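Local coordinates for ATP-dependent 6-phosphofructokinase isozyme 2 (PDB 3UMO), which catalyses the ATP-dependent phosphorylation of fructose 6-phosphate to fructose 1,6-bisphosphate, the first committing step of glycolysis, as a magnesium-dependent homodimeric kinase of the PfkB (ribokinase-like) family, at residues N180-K185 and K217-V222; G131-I136 and R162-S167; L152-Q157 and L176-I181; V2-L7 and M262-A267; L7-S12 and G138-G143. All coordinates share one frame; numbering follows the deposited sequence. Where two conformers were deposited one is given.

Overall arrangement
Contacts 1, 2 and 4 all reach the parallel sheet of the chain, where strands 4-7, 133-137, 162-166 and 183-184 lie next to one another in that order. Contact 2 pairs the middle two, contact 1 extends the far edge toward strand 221-224, and contact 4 lays helix 254-267 against strand 4-7; the centres of contacts 2 and 4 are about 7 Å apart. Contact 3 packs the crossover helix 146-158 on the loop leading into contact 1. Along the chain contact 4 encloses the rest; contact 5 closes before contacts 3 and 1 open, and the segments of contacts 2 and 3 alternate. ATP-binding Lys185 and substrate-binding Ser139 lie just beyond strands 183-184 and 133-137.

Contact 1 of 5, residues N180-K185 and K217-V222; sequences NIELVK and KAKRVV. With ATP (adenosine-5'-triphosphate), chain E.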
# COMPACT_ATOMS: atom_id res chain seq x y z
N ASN A 180 32.43 3.22 -30.30
CA ASN A 180 32.09 2.45 -31.49
C ASN A 180 31.08 1.34 -31.24
O ASN A 180 31.02 0.36 -31.98
CB ASN A 180 33.34 1.89 -32.17
CG ASN A 180 34.27 2.99 -32.65
OD1 ASN A 180 33.84 3.97 -33.26
ND2 ASN A 180 35.57 2.83 -32.37
N ILE A 181 30.28 1.51 -30.19
CA ILE A 181 29.19 0.58 -29.91
C ILE A 181 28.17 0.70 -31.04
O ILE A 181 27.82 1.81 -31.44
CB ILE A 181 28.50 0.92 -28.57
CG1 ILE A 181 29.50 0.90 -27.42
CG2 ILE A 181 27.31 -0.00 -28.31
CD1 ILE A 181 30.22 -0.42 -27.23
N GLU A 182 27.68 -0.42 -31.55
CA GLU A 182 26.74 -0.39 -32.67
C GLU A 182 25.41 0.25 -32.29
O GLU A 182 24.83 1.02 -33.06
CB GLU A 182 26.48 -1.81 -33.20
CG GLU A 182 27.68 -2.43 -33.90
CD GLU A 182 27.85 -1.95 -35.33
OE1 GLU A 182 29.01 -1.82 -35.78
OE2 GLU A 182 26.82 -1.71 -36.00
N LEU A 183 24.93 -0.07 -31.09
CA LEU A 183 23.63 0.41 -30.64
C LEU A 183 23.56 0.35 -29.13
O LEU A 183 23.95 -0.65 -28.52
CB LEU A 183 22.52 -0.47 -31.22
CG LEU A 183 21.10 -0.27 -30.69
CD1 LEU A 183 20.56 1.09 -31.08
CD2 LEU A 183 20.18 -1.39 -31.19
N VAL A 184 23.06 1.42 -28.52
CA VAL A 184 22.77 1.40 -27.09
C VAL A 184 21.31 1.83 -26.88
O VAL A 184 20.83 2.72 -27.58
CB VAL A 184 23.76 2.31 -26.30
CG1 VAL A 184 23.64 3.77 -26.75
CG2 VAL A 184 23.55 2.17 -24.79
N LYS A 185 20.61 1.17 -25.96
CA LYS A 185 19.23 1.54 -25.65
C LYS A 185 19.04 1.95 -24.19
O LYS A 185 18.55 1.16 -23.37
CB LYS A 185 18.20 0.44 -26.01
CG LYS A 185 16.74 0.96 -25.89
CD LYS A 185 15.70 -0.10 -25.51
CE LYS A 185 15.84 -0.58 -24.06
NZ LYS A 185 15.77 0.53 -23.06
N LYS A 217 30.92 7.38 -29.14
CA LYS A 217 30.69 6.31 -28.18
C LYS A 217 29.78 5.23 -28.74
O LYS A 217 30.00 4.03 -28.53
CB LYS A 217 30.12 6.86 -26.87
CG LYS A 217 31.13 7.61 -26.02
CD LYS A 217 30.52 8.06 -24.70
CE LYS A 217 31.59 8.61 -23.75
NZ LYS A 217 32.06 7.58 -22.78
N ALA A 218 28.74 5.65 -29.46
CA ALA A 218 27.82 4.71 -30.08
C ALA A 218 27.46 5.17 -31.48
O ALA A 218 27.36 6.38 -31.73
CB ALA A 218 26.56 4.54 -29.22
N LYS A 219 27.26 4.22 -32.39
CA LYS A 219 26.84 4.55 -33.75
C LYS A 219 25.37 4.96 -33.75
O LYS A 219 24.97 5.88 -34.46
CB LYS A 219 27.05 3.36 -34.68
CG LYS A 219 28.53 3.01 -34.91
CD LYS A 219 28.68 2.00 -36.05
CE LYS A 219 30.14 1.65 -36.31
NZ LYS A 219 30.71 0.76 -35.26
N ARG A 220 24.59 4.26 -32.94
CA ARG A 220 23.16 4.51 -32.83
C ARG A 220 22.76 4.55 -31.37
O ARG A 220 23.18 3.70 -30.58
CB ARG A 220 22.38 3.41 -33.54
CG ARG A 220 22.85 3.13 -34.96
CD ARG A 220 22.19 1.86 -35.50
NE ARG A 220 22.77 1.45 -36.77
CZ ARG A 220 23.92 0.78 -36.89
NH1 ARG A 220 24.61 0.44 -35.82
NH2 ARG A 220 24.37 0.45 -38.10
N VAL A 221 21.94 5.53 -31.01
CA VAL A 221 21.39 5.62 -29.67
C VAL A 221 19.88 5.64 -29.79
O VAL A 221 19.31 6.49 -30.48
CB VAL A 221 21.86 6.90 -28.94
CG1 VAL A 221 21.13 7.05 -27.60
CG2 VAL A 221 23.36 6.87 -28.73
N VAL A 222 19.22 4.68 -29.16
CA VAL A 222 17.78 4.70 -29.12
C VAL A 222 17.35 4.92 -27.68
O VAL A 222 17.53 4.03 -26.84
CB VAL A 222 17.17 3.40 -29.69
CG1 VAL A 222 15.64 3.43 -29.56
CG2 VAL A 222 17.57 3.24 -31.15
PG ATP E . 12.28 -2.33 -19.03
O1G ATP E . 13.71 -2.74 -19.07
O2G ATP E . 11.50 -3.60 -19.35
O3G ATP E . 11.87 -1.75 -17.72
PB ATP E . 12.77 -0.00 -20.41
O1B ATP E . 12.58 0.96 -19.19
O2B ATP E . 14.25 -0.27 -20.77
O3B ATP E . 11.97 -1.37 -20.22
PA ATP E . 10.78 1.35 -21.98
O1A ATP E . 10.00 1.51 -20.71
O2A ATP E . 11.01 2.66 -22.73
O3A ATP E . 12.14 0.65 -21.71
O5' ATP E . 9.99 0.28 -22.89
C5' ATP E . 10.40 0.07 -24.20
C4' ATP E . 9.38 0.17 -25.25
O4' ATP E . 8.22 -0.57 -24.81
C3' ATP E . 8.87 1.54 -25.41
O3' ATP E . 9.67 2.29 -26.25
C2' ATP E . 7.52 1.33 -25.94
O2' ATP E . 7.58 0.94 -27.25
C1' ATP E . 7.06 0.16 -25.15
N9 ATP E . 6.36 0.58 -23.93
C8 ATP E . 6.89 0.65 -22.69
N7 ATP E . 5.91 1.08 -21.86
C5 ATP E . 4.78 1.28 -22.56
C6 ATP E . 3.49 1.70 -22.23
N6 ATP E . 3.13 2.06 -20.81
N1 ATP E . 2.57 1.79 -23.20
C2 ATP E . 2.87 1.48 -24.48
N3 ATP E . 4.10 1.07 -24.82
C4 ATP E . 5.06 0.96 -23.89
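Glu182, Lys219 and Arg220 form a salt-bridge network beside the backbone pairing of 180-185 with 217-222. The side chain of Glu182 lies alongside both basic chains, all pointing the same way, and each carboxylate oxygen takes one cation: OE1 meets Lys219 NZ at 3.1 Å, and OE2 meets Arg220 NH1, both from above the carboxylate plane. Arg220 NH1 also reaches the backbone O of Glu182 at 2.8 Å, which lies near the guanidinium plane, so one nitrogen grips main chain and side chain of the same residue. With Glu182 CG beside its backbone N (chi1 -69°) and a bend at chi2, the carboxylate folds back toward these two cations. A methionine in place of Arg220 would probably leave Glu182 OE2 without this close cation and the backbone O of Glu182 without its shorter bond. Farther along, Val184 N binds Arg220 O and Val222 N binds Val184 O (3.0 Å), while Val184 CG1 packs on Val221 CG2. Lys185, at the end of the pairing, sends NZ to ATP O2B at 2.9 Å and also to Ser224. Two neighbouring strands, 183-184 and 221-224, thus run into the nucleotide site of this ribokinase-like kinase.

Contact 2 of 5, residues G131-I136 and R162-S167; sequences GAILVI and RCIVDS
The guanidinium of Arg162 has the backbone O of Gly131 at its edge, near its plane, while Ile133 CD1 approaches it obliquely. A water links the two residues, donating to Gly131 O at 2.6 Å and accepting a weak bond from Arg162 NH1. With Arg162 CG beside its backbone N (chi1 -60°) and chi2 extended, CD comes to 3.6 Å from Gly131 O; a bend at chi3 then turns the guanidinium. These residues open a parallel strand pair, the two strands of a beta-alpha-beta crossover whose helix, 146-158, lies between them in the chain. Five backbone hydrogen bonds alternate between the strands, from Arg162 N to Ala132 O at one end to Asp166 N to Ile136 O (2.9 Å) at the other, and the strand directions differ by 19°. Ile133, Val135, Arg162 and Ile164 share one face, where Thr263 and Leu266 of helix 254-267 pack. Leu134, Ile136, Cys163 and Val165 share the other, with helix 146-158 on Ile136 and Cys163. Beyond the last bond, the side chain of Asp166 touches Lys185, about 4 Å from the bound magnesium ion. On the first face, methyl meets methyl: Ile133 CG2 lies 3.6 Å from Ile164 CD1, the two side chains slanting across each other.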
# COMPACT_ATOMS: atom_id res chain seq x y z
N GLY A 131 31.48 -10.18 -37.65
CA GLY A 131 30.29 -9.74 -38.34
C GLY A 131 29.01 -10.09 -37.61
O GLY A 131 27.96 -9.50 -37.85
N ALA A 132 29.09 -11.07 -36.71
CA ALA A 132 27.94 -11.44 -35.89
C ALA A 132 27.64 -10.38 -34.85
O ALA A 132 28.48 -9.53 -34.53
CB ALA A 132 28.17 -12.79 -35.23
N ILE A 133 26.43 -10.44 -34.30
CA ILE A 133 25.97 -9.46 -33.33
C ILE A 133 25.94 -10.06 -31.92
O ILE A 133 25.47 -11.18 -31.72
CB ILE A 133 24.58 -8.94 -33.72
CG1 ILE A 133 24.67 -8.17 -35.04
CG2 ILE A 133 23.99 -8.05 -32.63
CD1 ILE A 133 23.33 -7.81 -35.63
N LEU A 134 26.46 -9.30 -30.96
CA LEU A 134 26.41 -9.67 -29.55
C LEU A 134 25.64 -8.62 -28.76
O LEU A 134 26.01 -7.44 -28.74
CB LEU A 134 27.82 -9.80 -28.97
CG LEU A 134 27.81 -10.06 -27.46
CD1 LEU A 134 27.19 -11.42 -27.19
CD2 LEU A 134 29.23 -9.98 -26.89
N VAL A 135 24.57 -9.05 -28.10
CA VAL A 135 23.81 -8.15 -27.25
C VAL A 135 24.17 -8.36 -25.79
O VAL A 135 23.88 -9.41 -25.22
CB VAL A 135 22.28 -8.36 -27.42
CG1 VAL A 135 21.51 -7.34 -26.57
CG2 VAL A 135 21.88 -8.26 -28.88
N ILE A 136 24.82 -7.36 -25.20
CA ILE A 136 25.16 -7.41 -23.78
C ILE A 136 24.07 -6.65 -23.02
O ILE A 136 23.96 -5.43 -23.11
CB ILE A 136 26.53 -6.76 -23.52
CG1 ILE A 136 27.59 -7.38 -24.42
CG2 ILE A 136 26.93 -6.93 -22.06
CD1 ILE A 136 28.22 -6.40 -25.39
N ARG A 162 29.86 -7.21 -33.60
CA ARG A 162 29.08 -5.99 -33.49
C ARG A 162 28.32 -5.98 -32.17
O ARG A 162 27.49 -6.86 -31.92
CB ARG A 162 28.13 -5.86 -34.69
CG ARG A 162 28.85 -5.82 -36.04
CD ARG A 162 27.88 -5.98 -37.20
NE ARG A 162 27.12 -4.76 -37.48
CZ ARG A 162 26.06 -4.70 -38.28
NH1 ARG A 162 25.62 -5.80 -38.88
NH2 ARG A 162 25.44 -3.54 -38.47
N CYS A 163 28.61 -5.01 -31.31
CA CYS A 163 28.07 -5.01 -29.95
C CYS A 163 26.89 -4.07 -29.73
O CYS A 163 26.91 -2.90 -30.13
CB CYS A 163 29.18 -4.71 -28.94
SG CYS A 163 30.47 -5.97 -28.91
N ILE A 164 25.85 -4.61 -29.09
CA ILE A 164 24.68 -3.84 -28.69
C ILE A 164 24.63 -3.89 -27.17
O ILE A 164 24.82 -4.94 -26.57
CB ILE A 164 23.40 -4.45 -29.30
CG1 ILE A 164 23.44 -4.32 -30.83
CG2 ILE A 164 22.15 -3.79 -28.73
CD1 ILE A 164 22.28 -5.02 -31.53
N VAL A 165 24.39 -2.74 -26.55
CA VAL A 165 24.44 -2.66 -25.09
C VAL A 165 23.14 -2.14 -24.49
O VAL A 165 22.60 -1.13 -24.94
CB VAL A 165 25.61 -1.76 -24.62
CG1 VAL A 165 25.62 -1.64 -23.09
CG2 VAL A 165 26.95 -2.29 -25.13
N ASP A 166 22.63 -2.84 -23.48
CA ASP A 166 21.49 -2.36 -22.71
C ASP A 166 21.79 -2.62 -21.24
O ASP A 166 21.74 -3.76 -20.78
CB ASP A 166 20.20 -3.07 -23.14
CG ASP A 166 18.97 -2.56 -22.40
OD1 ASP A 166 17.87 -3.07 -22.70
OD2 ASP A 166 19.10 -1.67 -21.53
N SER A 167 22.13 -1.58 -20.50
CA SER A 167 22.47 -1.75 -19.09
C SER A 167 22.18 -0.46 -18.35
O SER A 167 21.44 0.40 -18.83
CB SER A 167 23.94 -2.14 -18.95
OG SER A 167 24.23 -2.59 -17.63
O HOH W 1 27.75 -7.84 -39.89

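Contact 3 of 5, residues L152-Q157 and L176-I181; sequences LISAAQ and LAIGNI
Gln157 provides the one hydrogen bond between helix segment 152-157 and loop 176-181. Its NE2 donates to the backbone O of Gly179 at 3.0 Å, almost straight (173° at the hydrogen), with that oxygen lying in the plane of the amide. The extended chain beyond CG carries the amide to the loop. The other amide atom, OE1, stands 3.0 Å from Asn180 O, two acceptors close together that cannot bond each other; Asn180 O also takes a weak bond from Lys219 NZ. A leucine in place of Gln157 would probably leave Gly179 O without this donor and the loop less firmly tied to the helix. The apolar contacts centre on Ile153. Its CG2 meets Ile178 CD1 at 3.5 Å and Ile181 CD1 at 3.8 Å, the side chain of Ile181 crossing it at about a right angle. Ile178 CG2 lies against CB of Ser154. Gly179 has backbone angles (phi 85°, psi 175°) that call for glycine. The loop links helix 169-175 to strand 183-184, and segment 152-157 belongs to helix 146-158; both pack on strand 162-166, the helix through Gln157 on Cys163 and the loop through Ile181 on Val165.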
# COMPACT_ATOMS: atom_id res chain seq x y z
N LEU A 152 36.11 -6.75 -22.08
CA LEU A 152 35.39 -7.77 -22.84
C LEU A 152 34.87 -7.17 -24.14
O LEU A 152 35.02 -7.75 -25.21
CB LEU A 152 34.25 -8.37 -22.02
CG LEU A 152 33.45 -9.50 -22.68
CD1 LEU A 152 33.09 -10.57 -21.66
CD2 LEU A 152 32.19 -8.96 -23.33
N ILE A 153 34.25 -6.00 -24.02
CA ILE A 153 33.67 -5.33 -25.18
C ILE A 153 34.75 -4.89 -26.16
O ILE A 153 34.58 -5.04 -27.38
CB ILE A 153 32.77 -4.17 -24.74
CG1 ILE A 153 31.52 -4.73 -24.07
CG2 ILE A 153 32.39 -3.30 -25.93
CD1 ILE A 153 30.82 -3.75 -23.17
N SER A 154 35.87 -4.39 -25.65
CA SER A 154 36.97 -3.99 -26.51
C SER A 154 37.51 -5.21 -27.25
O SER A 154 37.82 -5.13 -28.44
CB SER A 154 38.10 -3.34 -25.70
OG SER A 154 39.14 -2.90 -26.55
N ALA A 155 37.62 -6.33 -26.54
CA ALA A 155 38.12 -7.58 -27.12
C ALA A 155 37.21 -8.06 -28.24
O ALA A 155 37.68 -8.48 -29.30
CB ALA A 155 38.23 -8.64 -26.04
N ALA A 156 35.91 -8.00 -28.00
CA ALA A 156 34.93 -8.45 -28.98
C ALA A 156 34.96 -7.60 -30.25
O ALA A 156 34.94 -8.13 -31.36
CB ALA A 156 33.52 -8.47 -28.37
N GLN A 157 35.01 -6.28 -30.07
CA GLN A 157 34.99 -5.36 -31.21
C GLN A 157 36.23 -5.46 -32.11
O GLN A 157 36.13 -5.32 -33.33
CB GLN A 157 34.77 -3.92 -30.74
CG GLN A 157 33.37 -3.70 -30.17
CD GLN A 157 33.04 -2.23 -29.94
OE1 GLN A 157 31.90 -1.81 -30.13
NE2 GLN A 157 34.03 -1.46 -29.51
N LEU A 176 30.41 1.75 -22.60
CA LEU A 176 30.51 2.75 -23.65
C LEU A 176 31.85 3.49 -23.61
O LEU A 176 32.09 4.41 -24.39
CB LEU A 176 29.38 3.77 -23.52
CG LEU A 176 28.03 3.46 -24.17
CD1 LEU A 176 26.91 4.02 -23.32
CD2 LEU A 176 27.97 4.05 -25.57
N ALA A 177 32.72 3.09 -22.68
CA ALA A 177 34.00 3.77 -22.51
C ALA A 177 34.90 3.59 -23.73
O ALA A 177 35.70 4.47 -24.06
CB ALA A 177 34.69 3.28 -21.24
N ILE A 178 34.77 2.45 -24.39
CA ILE A 178 35.63 2.10 -25.52
C ILE A 178 35.18 2.78 -26.80
O ILE A 178 35.99 3.07 -27.67
CB ILE A 178 35.64 0.58 -25.78
CG1 ILE A 178 35.44 -0.20 -24.49
CG2 ILE A 178 36.93 0.17 -26.49
CD1 ILE A 178 34.01 -0.64 -24.24
N GLY A 179 33.87 3.01 -26.92
CA GLY A 179 33.31 3.65 -28.10
C GLY A 179 33.03 2.69 -29.23
O GLY A 179 33.35 1.49 -29.15
N ASN A 180 32.43 3.22 -30.30
CA ASN A 180 32.09 2.45 -31.49
C ASN A 180 31.08 1.34 -31.24
O ASN A 180 31.02 0.36 -31.98
CB ASN A 180 33.34 1.89 -32.17
CG ASN A 180 34.27 2.99 -32.65
OD1 ASN A 180 33.84 3.97 -33.26
ND2 ASN A 180 35.57 2.83 -32.37
N ILE A 181 30.28 1.51 -30.19
CA ILE A 181 29.19 0.58 -29.91
C ILE A 181 28.17 0.70 -31.04
O ILE A 181 27.82 1.81 -31.44
CB ILE A 181 28.50 0.92 -28.57
CG1 ILE A 181 29.50 0.90 -27.42
CG2 ILE A 181 27.31 -0.00 -28.31
CD1 ILE A 181 30.22 -0.42 -27.23

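Contact 4 of 5, residues V2-L7 and M262-A267; sequences VRIYTL and MTLKLA
Strand 4-7 and the final turns of helix 254-267 run roughly antiparallel, 142° between their directions, with the axes 10.4 Å apart at closest approach, so the side chains bridge the gap and the nearest CA atoms are those of Val2 and Ala267. Ile4 is the main bridge. Its CB is directed at the helix, and its two branches divide the work: CG2 meets Thr263 CG2 at 3.6 Å, while CD1 reaches Leu264 CD2 at 3.8 Å and Ala267 CB at 4.1 Å. The longer branch extends outward (chi2 167°), which carries CD1 in among the three helix residues; the side chain of Leu264 meets it at about a right angle, and that of Thr263 slants across. Leu264 starts away from the strand, and its CD2 swings back to it. At the chain's start Val2 CG2 touches Ala267 CB at 4.0 Å, the small alanine accepting both Val2 and Ile4. Thr263 turns its methyl to the strand while OG1 bonds the backbone O of Val259, one turn earlier in the helix. Ile48 of helix 40-50 touches both Ile4 and Thr263, and Ala267 and Leu266 also lie on Ile133 of strand 133-137. With methyl groups alone meeting across it, the helix is held here by shape and apolar burial; Lys265 NZ turns to Glu274, and Val2 N is buried without a partner in the model.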
# COMPACT_ATOMS: atom_id res chain seq x y z
N VAL A 2 23.17 -12.20 -40.33
CA VAL A 2 24.27 -12.70 -39.52
C VAL A 2 23.72 -13.35 -38.25
O VAL A 2 22.56 -13.17 -37.91
CB VAL A 2 25.25 -11.58 -39.14
CG1 VAL A 2 25.97 -11.06 -40.37
CG2 VAL A 2 24.52 -10.45 -38.42
N ARG A 3 24.57 -14.10 -37.56
CA ARG A 3 24.14 -14.75 -36.33
C ARG A 3 24.05 -13.77 -35.17
O ARG A 3 24.75 -12.76 -35.14
CB ARG A 3 25.08 -15.91 -35.99
CG ARG A 3 25.15 -16.98 -37.09
CD ARG A 3 25.73 -18.26 -36.54
NE ARG A 3 25.18 -18.54 -35.22
CZ ARG A 3 25.50 -19.59 -34.47
NH1 ARG A 3 26.39 -20.47 -34.91
NH2 ARG A 3 24.95 -19.74 -33.27
N ILE A 4 23.19 -14.09 -34.21
CA ILE A 4 22.97 -13.23 -33.05
C ILE A 4 23.24 -13.98 -31.75
O ILE A 4 22.79 -15.11 -31.56
CB ILE A 4 21.53 -12.69 -33.02
CG1 ILE A 4 21.24 -11.93 -34.32
CG2 ILE A 4 21.32 -11.78 -31.82
CD1 ILE A 4 19.76 -11.64 -34.54
N TYR A 5 23.99 -13.34 -30.86
CA TYR A 5 24.28 -13.89 -29.54
C TYR A 5 23.89 -12.87 -28.48
O TYR A 5 23.89 -11.66 -28.74
CB TYR A 5 25.77 -14.20 -29.41
CG TYR A 5 26.26 -15.27 -30.37
CD1 TYR A 5 26.62 -14.94 -31.67
CD2 TYR A 5 26.37 -16.59 -29.97
CE1 TYR A 5 27.07 -15.91 -32.55
CE2 TYR A 5 26.82 -17.57 -30.84
CZ TYR A 5 27.16 -17.22 -32.13
OH TYR A 5 27.62 -18.19 -32.99
N THR A 6 23.56 -13.34 -27.29
CA THR A 6 23.35 -12.42 -26.17
C THR A 6 24.22 -12.82 -24.99
O THR A 6 24.62 -13.99 -24.85
CB THR A 6 21.88 -12.32 -25.72
OG1 THR A 6 21.51 -13.49 -24.99
CG2 THR A 6 20.94 -12.12 -26.91
N LEU A 7 24.51 -11.85 -24.14
CA LEU A 7 25.33 -12.09 -22.96
C LEU A 7 24.64 -11.55 -21.72
O LEU A 7 24.29 -10.37 -21.66
CB LEU A 7 26.71 -11.42 -23.13
CG LEU A 7 27.62 -11.56 -21.91
CD1 LEU A 7 27.94 -13.03 -21.65
CD2 LEU A 7 28.90 -10.75 -22.11
N MET A 262 14.98 -4.69 -32.32
CA MET A 262 15.94 -3.82 -32.97
C MET A 262 17.19 -4.59 -33.40
O MET A 262 17.78 -4.29 -34.44
CB MET A 262 16.29 -2.61 -32.09
CG MET A 262 15.09 -1.69 -31.90
SD MET A 262 15.50 -0.08 -31.20
CE MET A 262 16.31 -0.54 -29.67
N THR A 263 17.56 -5.59 -32.61
CA THR A 263 18.69 -6.45 -32.93
C THR A 263 18.45 -7.20 -34.25
O THR A 263 19.34 -7.28 -35.10
CB THR A 263 18.94 -7.47 -31.81
OG1 THR A 263 19.31 -6.78 -30.61
CG2 THR A 263 20.05 -8.44 -32.19
N LEU A 264 17.26 -7.75 -34.40
CA LEU A 264 16.90 -8.43 -35.64
C LEU A 264 16.95 -7.49 -36.83
O LEU A 264 17.44 -7.86 -37.90
CB LEU A 264 15.50 -9.05 -35.53
CG LEU A 264 15.45 -10.37 -34.76
CD1 LEU A 264 14.00 -10.74 -34.45
CD2 LEU A 264 16.13 -11.47 -35.57
N LYS A 265 16.45 -6.27 -36.65
CA LYS A 265 16.51 -5.27 -37.72
C LYS A 265 17.95 -4.90 -38.03
O LYS A 265 18.31 -4.68 -39.20
CB LYS A 265 15.71 -4.02 -37.36
CG LYS A 265 14.20 -4.17 -37.52
CD LYS A 265 13.84 -4.65 -38.93
CE LYS A 265 12.33 -4.65 -39.15
NZ LYS A 265 11.98 -5.21 -40.49
N LEU A 266 18.78 -4.82 -37.00
CA LEU A 266 20.18 -4.48 -37.18
C LEU A 266 20.88 -5.57 -37.99
O LEU A 266 21.70 -5.28 -38.88
CB LEU A 266 20.86 -4.29 -35.82
CG LEU A 266 22.06 -3.34 -35.73
CD1 LEU A 266 23.36 -4.10 -35.91
CD2 LEU A 266 21.96 -2.22 -36.76
N ALA A 267 20.53 -6.82 -37.71
CA ALA A 267 21.10 -7.96 -38.44
C ALA A 267 20.69 -7.96 -39.91
O ALA A 267 21.38 -8.52 -40.75
CB ALA A 267 20.71 -9.26 -37.77

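Contact 5 of 5, residues L7-S12 and G138-G143; sequences LTLAPS and GSLPPG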
# COMPACT_ATOMS: atom_id res chain seq x y z
N LEU A 7 24.51 -11.85 -24.14
CA LEU A 7 25.33 -12.09 -22.96
C LEU A 7 24.64 -11.55 -21.72
O LEU A 7 24.29 -10.37 -21.66
CB LEU A 7 26.71 -11.42 -23.13
CG LEU A 7 27.62 -11.56 -21.91
CD1 LEU A 7 27.94 -13.03 -21.65
CD2 LEU A 7 28.90 -10.75 -22.11
N THR A 8 24.44 -12.43 -20.74
CA THR A 8 23.78 -12.06 -19.49
C THR A 8 24.69 -12.41 -18.33
O THR A 8 24.76 -13.57 -17.93
CB THR A 8 22.45 -12.82 -19.31
OG1 THR A 8 21.65 -12.63 -20.47
CG2 THR A 8 21.69 -12.30 -18.09
N LEU A 9 25.40 -11.42 -17.80
CA LEU A 9 26.33 -11.68 -16.72
C LEU A 9 25.60 -11.94 -15.40
O LEU A 9 26.14 -12.59 -14.50
CB LEU A 9 27.33 -10.54 -16.56
CG LEU A 9 28.26 -10.32 -17.75
CD1 LEU A 9 29.10 -9.07 -17.54
CD2 LEU A 9 29.15 -11.54 -17.99
N ALA A 10 24.37 -11.44 -15.31
CA ALA A 10 23.54 -11.67 -14.12
C ALA A 10 22.20 -12.28 -14.48
O ALA A 10 21.17 -11.59 -14.45
CB ALA A 10 23.34 -10.36 -13.36
N PRO A 11 22.19 -13.57 -14.83
CA PRO A 11 20.91 -14.23 -15.10
C PRO A 11 20.16 -14.55 -13.81
O PRO A 11 20.70 -14.41 -12.71
CB PRO A 11 21.33 -15.54 -15.78
CG PRO A 11 22.67 -15.83 -15.22
CD PRO A 11 23.33 -14.48 -15.02
N SER A 12 18.92 -15.00 -13.94
CA SER A 12 18.20 -15.46 -12.77
C SER A 12 17.18 -16.53 -13.11
O SER A 12 16.75 -16.65 -14.26
CB SER A 12 17.51 -14.28 -12.06
OG SER A 12 16.60 -13.62 -12.91
N GLY A 138 21.65 -6.33 -19.29
CA GLY A 138 21.33 -6.67 -17.92
C GLY A 138 22.31 -6.03 -16.95
O GLY A 138 23.24 -5.33 -17.35
N SER A 139 22.09 -6.29 -15.67
CA SER A 139 22.92 -5.73 -14.61
C SER A 139 24.30 -6.39 -14.53
O SER A 139 24.54 -7.43 -15.14
CB SER A 139 22.21 -5.87 -13.26
OG SER A 139 21.99 -7.24 -12.94
N LEU A 140 25.19 -5.76 -13.77
CA LEU A 140 26.53 -6.30 -13.53
C LEU A 140 26.54 -7.01 -12.17
O LEU A 140 26.24 -6.39 -11.15
CB LEU A 140 27.57 -5.17 -13.53
CG LEU A 140 29.02 -5.65 -13.46
CD1 LEU A 140 29.43 -6.27 -14.79
CD2 LEU A 140 29.97 -4.52 -13.08
N PRO A 141 26.87 -8.31 -12.17
CA PRO A 141 26.85 -9.10 -10.94
C PRO A 141 28.05 -8.78 -10.06
O PRO A 141 29.03 -8.23 -10.56
CB PRO A 141 26.94 -10.54 -11.45
CG PRO A 141 27.73 -10.42 -12.72
CD PRO A 141 27.27 -9.12 -13.34
N PRO A 142 27.97 -9.12 -8.76
CA PRO A 142 29.11 -8.93 -7.86
C PRO A 142 30.31 -9.72 -8.35
O PRO A 142 30.13 -10.80 -8.94
CB PRO A 142 28.62 -9.52 -6.53
CG PRO A 142 27.14 -9.52 -6.62
CD PRO A 142 26.81 -9.71 -8.07
N GLY A 143 31.52 -9.21 -8.12
CA GLY A 143 32.73 -9.94 -8.46
C GLY A 143 33.37 -9.52 -9.76
O GLY A 143 34.46 -9.98 -10.10
O HOH W 2 23.25 -9.22 -16.83
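The apolar contacts between loops 7-12 and 138-143 start at Leu9 and Pro141. Leu9 CB lies 3.5 Å from Pro141 CD, and the ring's CG comes still nearer to the backbone, 3.2 Å from Leu9 O, so the proline ring is laid against the peptide that follows Leu9. Ala10 adds its methyl from beside this peptide, its CB 4.1 Å from Pro141 CB. Farther out, Leu9 CD1 meets Leu140 CD1 at 3.9 Å, the two side chains lying side by side and pointing the same way. Leu140 begins by pointing away from the other loop; with CG anti to the backbone N (chi1 -172°) and chi2 near 72°, CD1 returns to Leu9. Phe118 and Leu121 of helix 115-125 also pack on Leu9, and Leu113 on Pro141. Both loops follow neighbouring parallel strands, 4-7 and 133-137, and lie at the end of the sheet where ribokinase-like kinases bind their sugar substrate: Ser12 and Ser139 both belong to the substrate-binding site. Polar links are few and pass through water. One water accepts from Ala10 N at 2.9 Å and lies within donating distance, 2.8 Å, of Ser139 O, a probable bridge between the two backbones. The hydroxyl of Ser139 sits between its backbone N and carbonyl carbon (chi1 61°), which puts OG in van der Waals contact with the methyl CB of Ala10, at 3.4 Å. Gly138 holds a backbone conformation that calls for glycine, and its O accepts a hydrogen bond from Ser167 OG.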